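Local coordinates for protein NADPH-quinone reductase (Pediococcus pentosaceus ATCC 25745, PDB 3HA2) that probably transfers electrons from NAD(P)H to quinones by way of a bound FMN, the chain here being its flavodoxin-like domain, at residues Val42-Glu45 and Gln46-Leu49; His143-Leu146 and Tyr147-Pro150; Tyr160-Tyr163 and Ala164-Gly168. One frame throughout, in Å; residues are numbered along the deposited sequence.

Interaction 1: residues Val42-Glu45 and Gln46-Leu49; sequences VEQE and QSLL
Four successive i to i+4 hydrogen bonds tie Val42-Glu45 to Gln46-Leu49 along helix 42-50. Gln46 N bonds to Val42 O at 2.8 Å, nearly straight with 164° at the hydrogen. Ser47 N to Glu43 O and Leu48 N to Gln44 O follow, and Leu49 N closes on Glu45 O at 3.0 Å. Gln46 lies beside Val42, both side chains pointing the same way. Gln46 CG, anti to the carbonyl carbon (chi1 -78°), passes 3.4 Å from Val42 O. The glutamine chain then runs extended, which brings Gln46 NE2 to 3.5 Å from the methyl Val42 CG1. That NE2 is spent on a hydrogen bond to Val77 O of helix 68-77. With an alanine here, Val77 O is likely to lose this donor and the CG1 methyl of Val42 its amide cover. In this flavodoxin-like domain helix 42-50 follows strand 31-35 and precedes strand 54-60, and its inner side meets strand 3-7 and helix 68-77. On another side of the helix, Gln44 and Leu48, one turn apart, meet aslant. The glutamine bends at chi2 (69°), and this sets Gln44 OE1 3.8 Å from Leu48 CG. The same leucine carbon, Leu48 CG, lies 3.5 Å from the backbone oxygen Gln44 O. Glu45 turns its carboxylate off the helix, where OE2 bonds to His34 NE2 and OE1 to Trp73 NE1; two donors thus fix this buried group and would be expected to stabilise its negative charge. At its backbone end the same glutamate meets the last leucine, Leu49 CG standing 3.4 Å from Glu45 O.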
loop_
_atom_site.group_PDB
_atom_site.type_symbol
_atom_site.label_atom_id
_atom_site.label_comp_id
_atom_site.label_asym_id
_atom_site.label_seq_id
_atom_site.Cartn_x
_atom_site.Cartn_y
_atom_site.Cartn_z
ATOM N N VAL A 42 11.861 -16.073 -3.197
ATOM C CA VAL A 42 10.932 -15.802 -4.312
ATOM C C VAL A 42 10.485 -17.081 -5.009
ATOM O O VAL A 42 9.281 -17.273 -5.239
ATOM C CB VAL A 42 11.527 -14.785 -5.328
ATOM C CG1 VAL A 42 10.662 -14.702 -6.609
ATOM C CG2 VAL A 42 11.626 -13.404 -4.679
ATOM N N GLU A 43 11.452 -17.945 -5.344
ATOM C CA GLU A 43 11.160 -19.216 -6.025
ATOM C C GLU A 43 10.179 -20.103 -5.245
ATOM O O GLU A 43 9.237 -20.642 -5.832
ATOM C CB GLU A 43 12.461 -19.959 -6.357
ATOM C CG GLU A 43 12.266 -21.241 -7.171
ATOM C CD GLU A 43 13.576 -21.934 -7.513
ATOM O OE1 GLU A 43 14.649 -21.539 -6.979
ATOM O OE2 GLU A 43 13.543 -22.894 -8.327
ATOM N N GLN A 44 10.387 -20.247 -3.937
ATOM C CA GLN A 44 9.466 -21.017 -3.092
ATOM C C GLN A 44 8.077 -20.389 -3.035
ATOM O O GLN A 44 7.082 -21.110 -3.111
ATOM C CB GLN A 44 10.023 -21.272 -1.681
ATOM C CG GLN A 44 8.966 -21.678 -0.599
ATOM C CD GLN A 44 8.307 -23.073 -0.762
ATOM O OE1 GLN A 44 7.885 -23.486 -1.860
ATOM N NE2 GLN A 44 8.171 -23.784 0.367
ATOM N N GLU A 45 8.014 -19.060 -2.906
ATOM C CA GLU A 45 6.739 -18.351 -2.908
ATOM C C GLU A 45 6.015 -18.512 -4.251
ATOM O O GLU A 45 4.797 -18.766 -4.292
ATOM C CB GLU A 45 6.934 -16.862 -2.572
ATOM C CG GLU A 45 7.555 -16.593 -1.184
ATOM C CD GLU A 45 6.666 -17.045 -0.020
ATOM O OE1 GLU A 45 5.432 -16.842 -0.094
ATOM O OE2 GLU A 45 7.209 -17.592 0.976
ATOM N N GLN A 46 6.760 -18.380 -5.351
ATOM C CA GLN A 46 6.166 -18.581 -6.679
ATOM C C GLN A 46 5.661 -20.006 -6.839
ATOM O O GLN A 46 4.587 -20.228 -7.402
ATOM C CB GLN A 46 7.161 -18.225 -7.787
ATOM C CG GLN A 46 7.264 -16.717 -7.974
ATOM C CD GLN A 46 8.283 -16.321 -9.024
ATOM O OE1 GLN A 46 8.948 -17.169 -9.596
ATOM N NE2 GLN A 46 8.431 -15.017 -9.249
ATOM N N SER A 47 6.434 -20.964 -6.327
ATOM C CA SER A 47 6.029 -22.361 -6.362
ATOM C C SER A 47 4.695 -22.575 -5.655
ATOM O O SER A 47 3.826 -23.270 -6.175
ATOM C CB SER A 47 7.079 -23.261 -5.732
ATOM O OG SER A 47 6.682 -24.611 -5.897
ATOM N N LEU A 48 4.544 -21.987 -4.469
ATOM C CA LEU A 48 3.290 -22.127 -3.718
ATOM C C LEU A 48 2.115 -21.514 -4.468
ATOM O O LEU A 48 1.025 -22.091 -4.514
ATOM C CB LEU A 48 3.424 -21.507 -2.324
ATOM C CG LEU A 48 4.331 -22.256 -1.343
ATOM C CD1 LEU A 48 4.455 -21.438 -0.057
ATOM C CD2 LEU A 48 3.768 -23.649 -1.031
ATOM N N LEU A 49 2.324 -20.344 -5.064
ATOM C CA LEU A 49 1.269 -19.729 -5.876
ATOM C C LEU A 49 0.813 -20.634 -7.017
ATOM O O LEU A 49 -0.394 -20.812 -7.238
ATOM C CB LEU A 49 1.715 -18.382 -6.425
ATOM C CG LEU A 49 1.884 -17.308 -5.352
ATOM C CD1 LEU A 49 2.728 -16.184 -5.930
ATOM C CD2 LEU A 49 0.553 -16.767 -4.912
#

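Interaction 2: residues His143-Leu146 and Tyr147-Pro150; sequences HQFL and YLEP
The Phe145 ring and the methyl Leu148 CD1 meet obliquely, CD1 of Phe145 standing 4.2 Å from CD1 of Leu148, in a pair of overlapping type I beta turns, Gln144-Tyr147 and Phe145-Leu148. These turns link strand 135-143, at the border of the parallel sheet, to helix 150-165 of the flavodoxin-like fold. The Phe145 ring also packs edge-to-face with Phe20 and meets Phe21 with the planes at about 55°, both on helix 18-25. Leu156 and Leu157 of helix 150-165 add aliphatic contacts. Tyr147 carries the second ring, which extends off the turn because its CG stands anti to the backbone N (chi1 176°); Gln144 OE1 lies obliquely beside it. Nearer the backbone, Tyr147 CB lies 4.2 Å from Gln144 CB. The Gln144 chain runs extended beyond CG, and its NE2 bonds to Gly102 O, linking the turn to the loop after strand 94-101. The chain doubles back through hydrogen bonds whose donors stand above the carbonyl planes: Tyr147 N reaches Gln144 O at 2.9 Å, and Leu148 N reaches Phe145 O at 3.3 Å, the latter donor 64° out of the plane. A second, weak bond runs from Leu148 N to Gln144 O. Phe145 O also accepts from Gln153 NE2, which binds the turn to the helix after it. Leu148 folds back on the bend, its CG 3.5 Å from Gln144 O and its CD2 3.9 Å from His143 O.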
loop_
_atom_site.group_PDB
_atom_site.type_symbol
_atom_site.label_atom_id
_atom_site.label_comp_id
_atom_site.label_asym_id
_atom_site.label_seq_id
_atom_site.Cartn_x
_atom_site.Cartn_y
_atom_site.Cartn_z
ATOM N N HIS A 143 -13.330 -6.753 11.849
ATOM C CA HIS A 143 -13.237 -5.542 12.657
ATOM C C HIS A 143 -13.315 -5.848 14.159
ATOM O O HIS A 143 -14.324 -6.361 14.636
ATOM C CB HIS A 143 -14.350 -4.578 12.273
ATOM C CG HIS A 143 -14.255 -4.057 10.877
ATOM N ND1 HIS A 143 -15.134 -4.434 9.884
ATOM C CD2 HIS A 143 -13.409 -3.168 10.313
ATOM C CE1 HIS A 143 -14.828 -3.805 8.766
ATOM N NE2 HIS A 143 -13.791 -3.025 8.999
ATOM N N GLN A 144 -12.226 -5.554 14.872
ATOM C CA GLN A 144 -12.155 -5.681 16.353
ATOM C C GLN A 144 -12.409 -7.109 16.820
ATOM O O GLN A 144 -13.146 -7.350 17.785
ATOM C CB GLN A 144 -13.094 -4.686 17.041
ATOM C CG GLN A 144 -12.758 -3.219 16.713
ATOM C CD GLN A 144 -13.683 -2.206 17.391
ATOM O OE1 GLN A 144 -14.865 -2.455 17.614
ATOM N NE2 GLN A 144 -13.125 -1.048 17.724
ATOM N N PHE A 145 -11.767 -8.061 16.143
ATOM C CA PHE A 145 -12.046 -9.467 16.394
ATOM C C PHE A 145 -11.978 -9.834 17.869
ATOM O O PHE A 145 -12.847 -10.548 18.369
ATOM C CB PHE A 145 -11.106 -10.387 15.622
ATOM C CG PHE A 145 -11.361 -11.837 15.885
ATOM C CD1 PHE A 145 -12.352 -12.521 15.181
ATOM C CD2 PHE A 145 -10.646 -12.512 16.860
ATOM C CE1 PHE A 145 -12.601 -13.873 15.438
ATOM C CE2 PHE A 145 -10.906 -13.856 17.137
ATOM C CZ PHE A 145 -11.890 -14.534 16.422
ATOM N N LEU A 146 -10.944 -9.361 18.555
ATOM C CA LEU A 146 -10.733 -9.762 19.957
ATOM C C LEU A 146 -11.769 -9.189 20.913
ATOM O O LEU A 146 -11.911 -9.693 22.022
ATOM C CB LEU A 146 -9.327 -9.379 20.449
ATOM C CG LEU A 146 -8.150 -10.186 19.898
ATOM C CD1 LEU A 146 -6.859 -9.568 20.413
ATOM C CD2 LEU A 146 -8.246 -11.665 20.280
ATOM N N TYR A 147 -12.466 -8.139 20.476
ATOM C CA TYR A 147 -13.487 -7.472 21.295
ATOM C C TYR A 147 -14.870 -8.105 21.134
ATOM O O TYR A 147 -15.748 -7.910 21.981
ATOM C CB TYR A 147 -13.540 -5.959 20.988
ATOM C CG TYR A 147 -14.641 -5.264 21.756
ATOM C CD1 TYR A 147 -14.534 -5.080 23.136
ATOM C CD2 TYR A 147 -15.827 -4.857 21.120
ATOM C CE1 TYR A 147 -15.551 -4.488 23.865
ATOM C CE2 TYR A 147 -16.866 -4.275 21.851
ATOM C CZ TYR A 147 -16.709 -4.086 23.218
ATOM O OH TYR A 147 -17.719 -3.523 23.955
ATOM N N LEU A 148 -15.064 -8.878 20.064
ATOM C CA LEU A 148 -16.379 -9.452 19.754
ATOM C C LEU A 148 -16.787 -10.454 20.817
ATOM O O LEU A 148 -15.927 -11.134 21.376
ATOM C CB LEU A 148 -16.358 -10.158 18.394
ATOM C CG LEU A 148 -15.943 -9.395 17.139
ATOM C CD1 LEU A 148 -15.898 -10.380 15.966
ATOM C CD2 LEU A 148 -16.885 -8.235 16.845
ATOM N N GLU A 149 -18.091 -10.555 21.083
ATOM C CA GLU A 149 -18.611 -11.603 21.962
ATOM C C GLU A 149 -18.227 -12.963 21.408
ATOM O O GLU A 149 -18.124 -13.122 20.183
ATOM C CB GLU A 149 -20.138 -11.513 22.101
ATOM C CG GLU A 149 -20.603 -10.241 22.768
ATOM C CD GLU A 149 -22.011 -10.342 23.329
ATOM O OE1 GLU A 149 -22.273 -11.247 24.157
ATOM O OE2 GLU A 149 -22.844 -9.486 22.956
ATOM N N PRO A 150 -17.996 -13.946 22.302
ATOM C CA PRO A 150 -17.661 -15.301 21.857
ATOM C C PRO A 150 -18.507 -15.811 20.681
ATOM O O PRO A 150 -17.952 -16.401 19.747
ATOM C CB PRO A 150 -17.890 -16.137 23.113
ATOM C CG PRO A 150 -17.498 -15.207 24.224
ATOM C CD PRO A 150 -18.000 -13.847 23.778
#

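Interaction 3: residues Tyr160-Tyr163 and Ala164-Gly168; sequences YQQY and ATNVG
Thr165 lies against Gln161, one helical turn earlier, and all three of its side-chain heavy atoms face the same carbonyl oxygen. Thr165 CB is 3.5 Å from Gln161 O, and the methyl Thr165 CG2 is also 3.5 Å from it. Thr165 OG1, placed between the backbone N and the carbonyl carbon (chi1 67°), donates to Gln161 O at 2.8 Å from above the carbonyl plane. The hydroxyl thus supplements the weak bond from Thr165 N to that oxygen, where the helix ends. Gln162 O takes two donors, Thr165 N at 3.2 Å and Asn166 N at 2.7 Å. Gln162 OE1 lies 3.6 Å from Asn166 CB, the Gln162 and Asn166 side-chain amide planes 38° apart. A regular bond from Ala164 N to Tyr160 O precedes this end. The inner side of helix 150-165 carries Tyr160, whose OH bonds to Glu58, and Tyr163, whose OH bonds to Ile97 N and Pro138 O. Both tyrosines pack against strands 94-101 and 135-143, Ala164 touches Ile25 of helix 18-25, and Thr165 touches Val31 at the start of strand 31-35.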
loop_
_atom_site.group_PDB
_atom_site.type_symbol
_atom_site.label_atom_id
_atom_site.label_comp_id
_atom_site.label_asym_id
_atom_site.label_seq_id
_atom_site.Cartn_x
_atom_site.Cartn_y
_atom_site.Cartn_z
ATOM N N TYR A 160 -15.017 -17.320 7.768
ATOM C CA TYR A 160 -13.612 -17.482 7.375
ATOM C C TYR A 160 -13.332 -18.861 6.766
ATOM O O TYR A 160 -12.683 -18.975 5.715
ATOM C CB TYR A 160 -12.724 -17.226 8.595
ATOM C CG TYR A 160 -11.236 -17.410 8.354
ATOM C CD1 TYR A 160 -10.517 -16.508 7.563
ATOM C CD2 TYR A 160 -10.548 -18.482 8.934
ATOM C CE1 TYR A 160 -9.140 -16.676 7.349
ATOM C CE2 TYR A 160 -9.175 -18.660 8.725
ATOM C CZ TYR A 160 -8.480 -17.756 7.936
ATOM O OH TYR A 160 -7.120 -17.916 7.759
ATOM N N GLN A 161 -13.865 -19.904 7.405
ATOM C CA GLN A 161 -13.767 -21.268 6.875
ATOM C C GLN A 161 -14.375 -21.386 5.479
ATOM O O GLN A 161 -13.781 -21.994 4.595
ATOM C CB GLN A 161 -14.448 -22.272 7.811
ATOM C CG GLN A 161 -13.714 -22.516 9.103
ATOM C CD GLN A 161 -14.517 -23.389 10.055
ATOM O OE1 GLN A 161 -15.752 -23.455 9.965
ATOM N NE2 GLN A 161 -13.824 -24.059 10.975
ATOM N N GLN A 162 -15.556 -20.805 5.291
ATOM C CA GLN A 162 -16.217 -20.780 3.981
ATOM C C GLN A 162 -15.390 -20.008 2.959
ATOM O O GLN A 162 -15.235 -20.437 1.809
ATOM C CB GLN A 162 -17.600 -20.144 4.102
ATOM C CG GLN A 162 -18.574 -20.982 4.934
ATOM C CD GLN A 162 -18.737 -22.370 4.352
ATOM O OE1 GLN A 162 -19.213 -22.530 3.221
ATOM N NE2 GLN A 162 -18.327 -23.386 5.111
ATOM N N TYR A 163 -14.848 -18.879 3.408
ATOM C CA TYR A 163 -14.022 -18.013 2.566
ATOM C C TYR A 163 -12.823 -18.780 2.012
ATOM O O TYR A 163 -12.490 -18.657 0.839
ATOM C CB TYR A 163 -13.582 -16.778 3.359
ATOM C CG TYR A 163 -13.111 -15.616 2.490
ATOM C CD1 TYR A 163 -14.013 -14.914 1.683
ATOM C CD2 TYR A 163 -11.761 -15.222 2.477
ATOM C CE1 TYR A 163 -13.586 -13.837 0.876
ATOM C CE2 TYR A 163 -11.330 -14.138 1.676
ATOM C CZ TYR A 163 -12.252 -13.463 0.886
ATOM O OH TYR A 163 -11.828 -12.412 0.091
ATOM N N ALA A 164 -12.211 -19.606 2.860
ATOM C CA ALA A 164 -11.054 -20.408 2.490
ATOM C C ALA A 164 -11.376 -21.669 1.684
ATOM O O ALA A 164 -10.513 -22.177 0.976
ATOM C CB ALA A 164 -10.251 -20.779 3.745
ATOM N N THR A 165 -12.597 -22.194 1.790
ATOM C CA THR A 165 -12.869 -23.537 1.247
ATOM C C THR A 165 -14.085 -23.643 0.332
ATOM O O THR A 165 -14.139 -24.536 -0.517
ATOM C CB THR A 165 -13.063 -24.597 2.365
ATOM O OG1 THR A 165 -14.265 -24.305 3.091
ATOM C CG2 THR A 165 -11.893 -24.623 3.327
ATOM N N ASN A 166 -15.080 -22.781 0.535
ATOM C CA ASN A 166 -16.291 -22.848 -0.280
ATOM C C ASN A 166 -15.920 -22.654 -1.739
ATOM O O ASN A 166 -15.515 -21.559 -2.163
ATOM C CB ASN A 166 -17.348 -21.838 0.171
ATOM C CG ASN A 166 -18.562 -21.823 -0.740
ATOM O OD1 ASN A 166 -19.309 -22.799 -0.816
ATOM N ND2 ASN A 166 -18.768 -20.707 -1.433
ATOM N N VAL A 167 -16.026 -23.744 -2.489
ATOM C CA VAL A 167 -15.616 -23.760 -3.888
ATOM C C VAL A 167 -16.451 -22.765 -4.698
ATOM O O VAL A 167 -15.906 -22.027 -5.518
ATOM C CB VAL A 167 -15.628 -25.210 -4.484
ATOM C CG1 VAL A 167 -16.997 -25.882 -4.304
ATOM C CG2 VAL A 167 -15.183 -25.223 -5.951
ATOM N N GLY A 168 -17.754 -22.717 -4.412
ATOM C CA GLY A 168 -18.731 -21.856 -5.101
ATOM C C GLY A 168 -18.182 -20.644 -5.834
ATOM O O GLY A 168 -17.694 -20.753 -6.963
#

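In the fold
Along the chain the three contacts come in series, each local to its own stretch, all in the flavodoxin-like domain with its parallel sheet ordered 31-35, 3-7, 54-60, 94-101, 135-143. Interaction 1, on helix 42-50, and interaction 2 lie on opposite sides of the chain's centre, their centres about 33 Å apart. Interactions 2 and 3 belong together: the turn of 143-150 leads into helix 150-165, and interaction 3 ends that helix, with centres about 21 Å apart and nearest atoms about 8 Å apart. Interactions 1 and 3 have centres about 23 Å apart. Phe21 of helix 18-25 touches both Phe145 and Tyr160, so interactions 2 and 3 share a neighbour in the packing between helices and sheet.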